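PDB 3WJ9: eukaryotic translation initiation factor 2A from Schizosaccharomyces pombe, which probably directs the binding of methionyl-tRNAi to 40S ribosomal subunits, in a codon-dependent manner, early in the translation of a few specific mRNAs. Local coordinates for residues F171-G176 / F220-G226; K214-Q219 / L230-Q234. All blocks are in the same frame, centred on the assembly; numbering follows the deposited sequence.

Contact 1 (F171-G176 / F220-G226)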
loop_
_atom_site.group_PDB
_atom_site.type_symbol
_atom_site.label_atom_id
_atom_site.label_comp_id
_atom_site.label_asym_id
_atom_site.label_seq_id
_atom_site.Cartn_x
_atom_site.Cartn_y
_atom_site.Cartn_z
ATOM N N PHE A 171 11.264 6.380 -7.981
ATOM C CA PHE A 171 10.243 6.649 -8.995
ATOM C C PHE A 171 8.871 6.122 -8.559
ATOM O O PHE A 171 8.774 5.393 -7.576
ATOM C CB PHE A 171 10.641 6.010 -10.325
ATOM C CG PHE A 171 10.370 4.535 -10.382
ATOM C CD1 PHE A 171 11.110 3.657 -9.612
ATOM C CD2 PHE A 171 9.373 4.025 -11.197
ATOM C CE1 PHE A 171 10.864 2.300 -9.649
ATOM C CE2 PHE A 171 9.125 2.666 -11.241
ATOM C CZ PHE A 171 9.872 1.802 -10.465
ATOM N N ALA A 172 7.822 6.485 -9.295
ATOM C CA ALA A 172 6.474 5.988 -9.015
ATOM C C ALA A 172 5.577 6.058 -10.250
ATOM O O ALA A 172 5.460 7.107 -10.881
ATOM C CB ALA A 172 5.846 6.768 -7.866
ATOM N N LEU A 173 4.942 4.937 -10.583
ATOM C CA LEU A 173 4.083 4.853 -11.764
ATOM C C LEU A 173 2.735 5.541 -11.557
ATOM O O LEU A 173 2.419 5.984 -10.453
ATOM C CB LEU A 173 3.856 3.390 -12.152
ATOM C CG LEU A 173 4.723 2.816 -13.275
ATOM C CD1 LEU A 173 6.185 3.138 -13.041
ATOM C CD2 LEU A 173 4.523 1.313 -13.388
ATOM N N SER A 174 1.950 5.627 -12.627
ATOM C CA SER A 174 0.607 6.196 -12.557
ATOM C C SER A 174 -0.453 5.112 -12.738
ATOM O O SER A 174 -0.346 4.278 -13.638
ATOM C CB SER A 174 0.431 7.292 -13.614
ATOM O OG SER A 174 -0.911 7.745 -13.672
ATOM N N PRO A 175 -1.484 5.124 -11.878
ATOM C CA PRO A 175 -2.569 4.141 -11.938
ATOM C C PRO A 175 -3.746 4.614 -12.788
ATOM O O PRO A 175 -4.856 4.104 -12.646
ATOM C CB PRO A 175 -2.979 3.994 -10.469
ATOM C CG PRO A 175 -2.528 5.286 -9.792
ATOM C CD PRO A 175 -1.679 6.071 -10.769
ATOM N N GLY A 176 -3.502 5.580 -13.666
ATOM C CA GLY A 176 -4.542 6.078 -14.545
ATOM C C GLY A 176 -4.854 5.103 -15.662
ATOM O O GLY A 176 -4.281 4.016 -15.724
ATOM N N PHE A 220 5.957 10.085 -3.288
ATOM C CA PHE A 220 4.950 10.282 -4.327
ATOM C C PHE A 220 3.590 9.738 -3.911
ATOM O O PHE A 220 3.504 8.734 -3.205
ATOM C CB PHE A 220 5.393 9.621 -5.633
ATOM C CG PHE A 220 6.349 10.450 -6.438
ATOM C CD1 PHE A 220 5.953 11.662 -6.972
ATOM C CD2 PHE A 220 7.642 10.015 -6.666
ATOM C CE1 PHE A 220 6.826 12.428 -7.714
ATOM C CE2 PHE A 220 8.522 10.777 -7.409
ATOM C CZ PHE A 220 8.114 11.985 -7.934
ATOM N N LYS A 221 2.529 10.399 -4.361
ATOM C CA LYS A 221 1.174 9.974 -4.027
ATOM C C LYS A 221 0.179 10.276 -5.143
ATOM O O LYS A 221 -0.558 11.260 -5.077
ATOM C CB LYS A 221 0.713 10.640 -2.729
ATOM C CG LYS A 221 0.123 9.680 -1.711
ATOM C CD LYS A 221 1.071 9.466 -0.544
ATOM C CE LYS A 221 0.542 8.419 0.417
ATOM N NZ LYS A 221 1.432 8.254 1.597
ATOM N N TRP A 222 0.162 9.425 -6.166
ATOM C CA TRP A 222 -0.836 9.524 -7.228
ATOM C C TRP A 222 -2.229 9.241 -6.666
ATOM O O TRP A 222 -2.364 8.642 -5.598
ATOM C CB TRP A 222 -0.524 8.550 -8.371
ATOM C CG TRP A 222 0.519 9.020 -9.349
ATOM C CD1 TRP A 222 1.848 8.708 -9.345
ATOM C CD2 TRP A 222 0.312 9.870 -10.484
ATOM N NE1 TRP A 222 2.482 9.316 -10.402
ATOM C CE2 TRP A 222 1.560 10.038 -11.116
ATOM C CE3 TRP A 222 -0.806 10.509 -11.027
ATOM C CZ2 TRP A 222 1.722 10.816 -12.258
ATOM C CZ3 TRP A 222 -0.642 11.287 -12.157
ATOM C CH2 TRP A 222 0.610 11.430 -12.763
ATOM N N ASN A 223 -3.264 9.678 -7.379
ATOM C CA ASN A 223 -4.631 9.316 -7.021
ATOM C C ASN A 223 -5.161 8.250 -7.975
ATOM O O ASN A 223 -4.538 7.977 -9.002
ATOM C CB ASN A 223 -5.543 10.549 -7.018
ATOM C CG ASN A 223 -5.406 11.393 -8.272
ATOM O OD1 ASN A 223 -4.315 11.550 -8.813
ATOM N ND2 ASN A 223 -6.522 11.942 -8.739
ATOM N N ALA A 224 -6.297 7.646 -7.623
ATOM C CA ALA A 224 -6.900 6.568 -8.411
ATOM C C ALA A 224 -6.966 6.927 -9.890
ATOM O O ALA A 224 -6.705 6.093 -10.758
ATOM C CB ALA A 224 -8.290 6.242 -7.886
ATOM N N LEU A 225 -7.312 8.177 -10.167
ATOM C CA LEU A 225 -7.208 8.716 -11.513
ATOM C C LEU A 225 -5.807 9.286 -11.695
ATOM O O LEU A 225 -5.421 10.227 -11.008
ATOM C CB LEU A 225 -8.277 9.783 -11.752
ATOM C CG LEU A 225 -9.706 9.298 -11.489
ATOM C CD1 LEU A 225 -10.720 10.411 -11.701
ATOM C CD2 LEU A 225 -10.030 8.093 -12.361
ATOM N N GLY A 226 -5.041 8.707 -12.612
ATOM C CA GLY A 226 -3.657 9.105 -12.806
ATOM C C GLY A 226 -3.489 10.477 -13.430
ATOM O O GLY A 226 -2.844 10.621 -14.469
#
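Trp-222 lies against the 171-176 segment where two neighbouring blades meet in the beta-propeller that forms this N-terminal part of eIF2A. Each segment begins on the first strand of its four- or three-stranded blade sheet. The short segments of these strands, 171-173 and 220-222, run almost parallel (9°), and their axes approach to 7.9 Å. This spacing is too wide for backbone pairing, and side chains fill the gap.

The indole can be followed outward. Its CB meets Pro-175 CD at 3.6 Å, an apolar contact in which the two side chains cross at a slant. With chi1 at -81°, CG sits beside the backbone N and opposite the carbonyl carbon, turning the ring toward the 171-176 segment. CD1 and NE1 then come near the carbonyl of Leu-173, but NE1 is 3.3 Å from Leu-173 O at a poor angle and makes no hydrogen bond there. The six-membered ring receives a CH-pi contact: Ser-174 CB is 3.9 Å from its centroid and only 11° off the normal. Ser-174 OG lies over the same ring, 3.8 Å from Trp-222 CE3. Ala-182 and Leu-229, one from each blade, also touch the indole.

Toward the start of the strands, Ala-172 CB packs on Phe-220 CB at 3.7 Å and reaches the ring obliquely. Ala-172 pairs through its backbone with Ala-182, and Gln-131 of strand 131-132, in the preceding blade, hydrogen-bonds to the backbone of Phe-171 and Leu-173. At the loop end the backbones themselves meet, with Gly-176 CA 3.3 Å from Gly-226 N. Ser-174 OG, 3.2 Å from Gly-226 CA, also accepts a weak hydrogen bond from Gly-176 N.

Contact 2 (K214-Q219 / L230-Q234)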
loop_
_atom_site.group_PDB
_atom_site.type_symbol
_atom_site.label_atom_id
_atom_site.label_comp_id
_atom_site.label_asym_id
_atom_site.label_seq_id
_atom_site.Cartn_x
_atom_site.Cartn_y
_atom_site.Cartn_z
ATOM N N LYS A 214 17.455 21.309 -0.667
ATOM C CA LYS A 214 17.569 20.663 0.632
ATOM C C LYS A 214 16.751 19.381 0.636
ATOM O O LYS A 214 16.098 19.054 1.623
ATOM C CB LYS A 214 17.110 21.603 1.748
ATOM C CG LYS A 214 18.029 22.790 1.974
ATOM C CD LYS A 214 17.352 23.863 2.806
ATOM C CE LYS A 214 16.966 23.337 4.177
ATOM N NZ LYS A 214 16.295 24.388 4.988
ATOM N N ALA A 215 16.774 18.669 -0.485
ATOM C CA ALA A 215 15.952 17.477 -0.638
ATOM C C ALA A 215 16.794 16.248 -0.949
ATOM O O ALA A 215 17.328 16.104 -2.048
ATOM C CB ALA A 215 14.910 17.694 -1.722
ATOM N N ASP A 216 16.910 15.367 0.036
ATOM C CA ASP A 216 17.626 14.113 -0.139
ATOM C C ASP A 216 16.641 13.001 -0.470
ATOM O O ASP A 216 16.981 12.027 -1.140
ATOM C CB ASP A 216 18.416 13.763 1.123
ATOM C CG ASP A 216 19.055 14.980 1.765
ATOM O OD1 ASP A 216 19.606 15.826 1.028
ATOM O OD2 ASP A 216 19.000 15.093 3.007
ATOM N N LYS A 217 15.411 13.166 0.007
ATOM C CA LYS A 217 14.369 12.159 -0.158
ATOM C C LYS A 217 13.127 12.737 -0.824
ATOM O O LYS A 217 13.076 13.926 -1.144
ATOM C CB LYS A 217 13.989 11.558 1.197
ATOM C CG LYS A 217 15.152 10.992 1.989
ATOM C CD LYS A 217 15.858 9.883 1.232
ATOM C CE LYS A 217 16.764 9.085 2.157
ATOM N NZ LYS A 217 17.720 9.954 2.898
ATOM N N VAL A 218 12.122 11.888 -1.017
ATOM C CA VAL A 218 10.866 12.303 -1.628
ATOM C C VAL A 218 9.768 11.283 -1.318
ATOM O O VAL A 218 10.051 10.185 -0.837
ATOM C CB VAL A 218 11.013 12.467 -3.159
ATOM C CG1 VAL A 218 10.832 11.130 -3.859
ATOM C CG2 VAL A 218 10.026 13.495 -3.691
ATOM N N GLN A 219 8.518 11.653 -1.581
ATOM C CA GLN A 219 7.397 10.731 -1.440
ATOM C C GLN A 219 6.308 11.063 -2.457
ATOM O O GLN A 219 5.801 12.182 -2.492
ATOM C CB GLN A 219 6.836 10.774 -0.017
ATOM C CG GLN A 219 5.851 9.665 0.303
ATOM C CD GLN A 219 5.680 9.457 1.795
ATOM O OE1 GLN A 219 6.363 10.087 2.601
ATOM N NE2 GLN A 219 4.768 8.567 2.171
ATOM N N LEU A 230 0.722 14.195 -5.615
ATOM C CA LEU A 230 1.316 14.829 -4.441
ATOM C C LEU A 230 2.792 14.465 -4.294
ATOM O O LEU A 230 3.187 13.321 -4.523
ATOM C CB LEU A 230 0.560 14.423 -3.177
ATOM C CG LEU A 230 -0.875 14.924 -3.025
ATOM C CD1 LEU A 230 -1.512 14.333 -1.782
ATOM C CD2 LEU A 230 -0.909 16.439 -2.966
ATOM N N VAL A 231 3.599 15.448 -3.904
ATOM C CA VAL A 231 5.035 15.255 -3.724
ATOM C C VAL A 231 5.467 15.751 -2.344
ATOM O O VAL A 231 5.074 16.834 -1.918
ATOM C CB VAL A 231 5.844 15.991 -4.814
ATOM C CG1 VAL A 231 7.323 15.667 -4.689
ATOM C CG2 VAL A 231 5.335 15.621 -6.204
ATOM N N LEU A 232 6.273 14.960 -1.643
ATOM C CA LEU A 232 6.672 15.306 -0.281
ATOM C C LEU A 232 8.185 15.296 -0.087
ATOM O O LEU A 232 8.826 14.255 -0.210
ATOM C CB LEU A 232 6.024 14.346 0.718
ATOM C CG LEU A 232 6.356 14.570 2.196
ATOM C CD1 LEU A 232 5.811 15.908 2.677
ATOM C CD2 LEU A 232 5.826 13.428 3.049
ATOM N N THR A 233 8.747 16.458 0.227
ATOM C CA THR A 233 10.171 16.564 0.521
ATOM C C THR A 233 10.434 16.229 1.983
ATOM O O THR A 233 9.897 16.865 2.887
ATOM C CB THR A 233 10.716 17.972 0.203
ATOM O OG1 THR A 233 11.037 18.050 -1.191
ATOM C CG2 THR A 233 11.975 18.269 1.009
ATOM N N GLN A 234 11.257 15.211 2.203
ATOM C CA GLN A 234 11.603 14.781 3.549
ATOM C C GLN A 234 13.084 14.438 3.651
ATOM O O GLN A 234 13.887 15.257 4.096
ATOM C CB GLN A 234 10.756 13.579 3.962
ATOM C CG GLN A 234 10.927 13.182 5.415
ATOM C CD GLN A 234 9.692 12.509 5.970
ATOM O OE1 GLN A 234 8.902 11.928 5.228
ATOM N NE2 GLN A 234 9.514 12.591 7.284
#
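Gln-219 and Leu-232 form the close end of this contact, where the lead-in to strand 220-222 runs beside strand 230-233 and prolongs the antiparallel hairpin of the blade. Leu-232 N donates to Gln-219 O over 2.9 Å; the N-H...O angle of 136° makes the bond rather bent, yet the donor lies in the carbonyl plane, on a lone pair. The same oxygen also receives a CA-H...O contact, with Val-231 CA 3.4 Å from Gln-219 O. A counterpart runs the other way, Val-218 CA standing 3.2 Å from Leu-232 O.

Side chains close the two flanks of this pairing. On one, the bases of Gln-219 and Leu-232 lie side by side and point the same way, their CB atoms 3.7 Å apart. On the other, Val-218 CG1 occupies the slot between backbone N and carbonyl carbon (chi1 85°), which leaves CG2 beside the carbonyl carbon, where it meets Val-231 CG1 at 3.6 Å. Val-195 of strand 193-199, in the preceding blade, touches Val-231 as well.

Further from the hairpin turn the contact thins. Ala-215 CB and Thr-233 OG1, 3.9 Å apart, still meet between buried residues. The solvent side is at Lys-217 and Gln-234, both exposed, with Lys-217 CB 3.9 Å from Gln-234 C. Cohesion thus rests on close backbone polar groups with apolar packing on both flanks, whereas Lys-214 and Lys-217, exposed and with their ends leading away, probably contribute little through their charges.

In the fold
Contact 1 spans two successive blades, and contact 2 lies chiefly within the later one: the chain passes from the 214-219 lead-in of contact 2 into strand 220-222 of contact 1, which pairs with strand 228-233. Lys-221 N and Leu-230 O, 3.0 Å apart in a probable hydrogen bond, continue the hairpin pairing, and Phe-220 packs on Val-231. The centres of contact 1 and contact 2 are about 16 Å apart. Contact 1 is the surface contact, with two buried residues against five in contact 2. Between blades, aromatic and apolar side chains meet, with backbones close only at the loop end; within the blade, backbone polar groups meet, flanked by apolar side chains.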